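PDB 4PDC: CPXV018 protein from Cowpox virus, which probably acts as a secreted MHC class I-like decoy that binds the host activating receptor NKG2D and so blunts killing of infected cells by natural killer cells. Local coordinates for residues Trp128-Gly131 and Glu132-Ile135. The protein carries 2 engineered substitutions. Numbering follows the deposited sequence.
Sequences WFDG and EDCI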
ATOM      1  N   TRP E 128       1.699   4.343  -1.338  1.00 13.47           N
ATOM      2  CA  TRP E 128       0.274   4.007  -1.279  1.00 13.36           C
ATOM      3  C   TRP E 128      -0.282   3.587  -2.640  1.00 14.64           C
ATOM      4  O   TRP E 128      -1.477   3.319  -2.769  1.00 13.48           O
ATOM      5  CB  TRP E 128      -0.523   5.200  -0.746  1.00 13.26           C
ATOM      6  CG  TRP E 128      -0.238   5.505   0.693  1.00 16.00           C
ATOM      7  CD1 TRP E 128       0.536   6.514   1.180  1.00 16.46           C
ATOM      8  CD2 TRP E 128      -0.719   4.782   1.828  1.00 14.01           C
ATOM      9  NE1 TRP E 128       0.564   6.468   2.552  1.00 20.27           N
ATOM     10  CE2 TRP E 128      -0.202   5.415   2.976  1.00 19.93           C
ATOM     11  CE3 TRP E 128      -1.544   3.664   1.989  1.00 20.52           C
ATOM     12  CZ2 TRP E 128      -0.477   4.965   4.264  1.00 17.91           C
ATOM     13  CZ3 TRP E 128      -1.819   3.222   3.268  1.00 22.57           C
ATOM     14  CH2 TRP E 128      -1.285   3.870   4.390  1.00 25.03           C
ATOM     15  N   PHE E 129       0.589   3.516  -3.644  1.00 13.43           N
ATOM     16  CA  PHE E 129       0.169   3.328  -5.033  1.00 12.84           C
ATOM     17  C   PHE E 129       1.130   2.409  -5.790  1.00 14.69           C
ATOM     18  O   PHE E 129       2.046   2.880  -6.462  1.00 14.50           O
ATOM     19  CB  PHE E 129       0.074   4.694  -5.726  1.00 15.03           C
ATOM     20  CG  PHE E 129      -0.492   4.643  -7.117  1.00 15.62           C
ATOM     21  CD1 PHE E 129      -1.798   4.236  -7.337  1.00 14.48           C
ATOM     22  CD2 PHE E 129       0.272   5.036  -8.204  1.00 17.09           C
ATOM     23  CE1 PHE E 129      -2.324   4.200  -8.616  1.00 14.50           C
ATOM     24  CE2 PHE E 129      -0.247   5.001  -9.485  1.00 18.86           C
ATOM     25  CZ  PHE E 129      -1.548   4.584  -9.691  1.00 19.29           C
ATOM     26  N   ASP E 130       0.919   1.098  -5.684  1.00 14.98           N
ATOM     27  CA  ASP E 130       1.801   0.133  -6.337  1.00 14.76           C
ATOM     28  C   ASP E 130       1.316  -0.188  -7.751  1.00 17.71           C
ATOM     29  O   ASP E 130       0.342   0.391  -8.233  1.00 15.50           O
ATOM     30  CB  ASP E 130       1.923  -1.150  -5.500  1.00 14.79           C
ATOM     31  CG  ASP E 130       0.587  -1.866  -5.286  1.00 19.45           C
ATOM     32  OD1 ASP E 130      -0.301  -1.803  -6.163  1.00 14.89           O
ATOM     33  OD2 ASP E 130       0.443  -2.523  -4.231  1.00 17.87           O
ATOM     34  N   GLY E 131       2.003  -1.113  -8.412  1.00 15.51           N
ATOM     35  CA  GLY E 131       1.687  -1.453  -9.787  1.00 15.30           C
ATOM     36  C   GLY E 131       0.277  -1.988  -9.961  1.00 17.27           C
ATOM     37  O   GLY E 131      -0.423  -1.631 -10.912  1.00 13.78           O
ATOM     38  N   GLU E 132      -0.144  -2.852  -9.043  1.00 11.94           N
ATOM     39  CA  GLU E 132      -1.482  -3.420  -9.102  1.00 16.34           C
ATOM     40  C   GLU E 132      -2.540  -2.323  -8.975  1.00 17.14           C
ATOM     41  O   GLU E 132      -3.565  -2.366  -9.653  1.00 15.64           O
ATOM     42  CB  GLU E 132      -1.665  -4.474  -8.013  1.00 18.79           C
ATOM     43  CG  GLU E 132      -2.923  -5.306  -8.181  1.00 25.42           C
ATOM     44  CD  GLU E 132      -3.008  -6.455  -7.195  1.00 25.71           C
ATOM     45  OE1 GLU E 132      -2.184  -6.503  -6.254  1.00 23.82           O
ATOM     46  OE2 GLU E 132      -3.899  -7.314  -7.372  1.00 28.51           O
ATOM     47  N   ASP E 133      -2.282  -1.343  -8.113  1.00 14.43           N
ATOM     48  CA  ASP E 133      -3.165  -0.189  -7.984  1.00 16.97           C
ATOM     49  C   ASP E 133      -3.280   0.569  -9.306  1.00 15.70           C
ATOM     50  O   ASP E 133      -4.375   0.946  -9.719  1.00 13.91           O
ATOM     51  CB  ASP E 133      -2.668   0.764  -6.890  1.00 15.21           C
ATOM     52  CG  ASP E 133      -2.627   0.118  -5.518  1.00 17.73           C
ATOM     53  OD1 ASP E 133      -3.441  -0.795  -5.257  1.00 16.20           O
ATOM     54  OD2 ASP E 133      -1.778   0.532  -4.693  1.00 15.44           O
ATOM     55  N   CYS E 134      -2.146   0.788  -9.964  1.00 12.86           N
ATOM     56  CA  CYS E 134      -2.122   1.530 -11.219  1.00 12.73           C
ATOM     57  C   CYS E 134      -2.977   0.840 -12.276  1.00 14.86           C
ATOM     58  O   CYS E 134      -3.695   1.497 -13.029  1.00 15.23           O
ATOM     59  CB  CYS E 134      -0.683   1.688 -11.718  1.00 21.39           C
ATOM     60  SG  CYS E 134      -0.523   2.574 -13.289  1.00 23.37           S
ATOM     61  N   ILE E 135      -2.910  -0.487 -12.318  1.00 13.95           N
ATOM     62  CA  ILE E 135      -3.691  -1.263 -13.275  1.00 13.37           C
ATOM     63  C   ILE E 135      -5.182  -1.168 -12.956  1.00 14.47           C
ATOM     64  O   ILE E 135      -6.014  -1.045 -13.854  1.00 12.81           O
ATOM     65  CB  ILE E 135      -3.261  -2.752 -13.278  1.00 18.31           C
ATOM     66  CG1 ILE E 135      -1.808  -2.896 -13.753  1.00 13.13           C
ATOM     67  CG2 ILE E 135      -4.203  -3.596 -14.144  1.00 19.91           C
ATOM     68  CD1 ILE E 135      -1.589  -2.601 -15.226  1.00 13.23           C
TER
HETATM   69  O   HOH W   1      -2.216  -2.546  -3.389  1.00 14.73           O
HETATM   70  O   HOH W   2      -0.153  -5.147  -4.861  1.00 17.19           O
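A capping box formed by Asp130 and Asp133 opens helix 131-146. Asp130 is the N-cap: its OD1, met nearly along the C-O axis, takes the N-H of Asp133 at 2.8 Å. Asp133 returns the bond, its OD2 accepting from Asp130 N at 2.9 Å, with the donor 36° out of the carboxylate plane. Aspartate suits the N-cap because its short carboxylate reaches forward to first-turn N-H groups that lack a main-chain acceptor; at the third helical position, Asp133 folds back to the N-cap N-H. A chi1 of 61° puts Asp130 CG between its own N and carbonyl carbon, turning OD1 over the first turn. Asp130 OD1 and Asp133 OD2 lie 3.1 Å apart, like charges probably offset by the helix N-terminus, the box's two N-H bonds and a salt bridge to Asp133 OD2 from a basic side chain of another protein's chain. Asp133 OD1 is hydrogen-bonded to an aromatic side chain, and Glu132 OE1 to a polar one, of a second such chain. Waters bridge Asp130 OD2 to Asp133 OD1 and to Glu132 OE1. Regular helix bonds follow, Cys134 N to Asp130 O and Ile135 N to Gly131 O. The flat Phe129 ring, CG anti to the backbone N (chi1 -174°), runs along the helix start, CZ 3.6 Å from Cys134 CB, with Cys134 SG obliquely 5.3 Å from its centroid. The loop breaks the helical wall of the MHC class I-like platform; below, Phe129 meets Phe6, Ile135 packs on strands 75-87 and 90-99, and the Cys134-Cys84 disulfide ties helix 131-146 to the antiparallel floor.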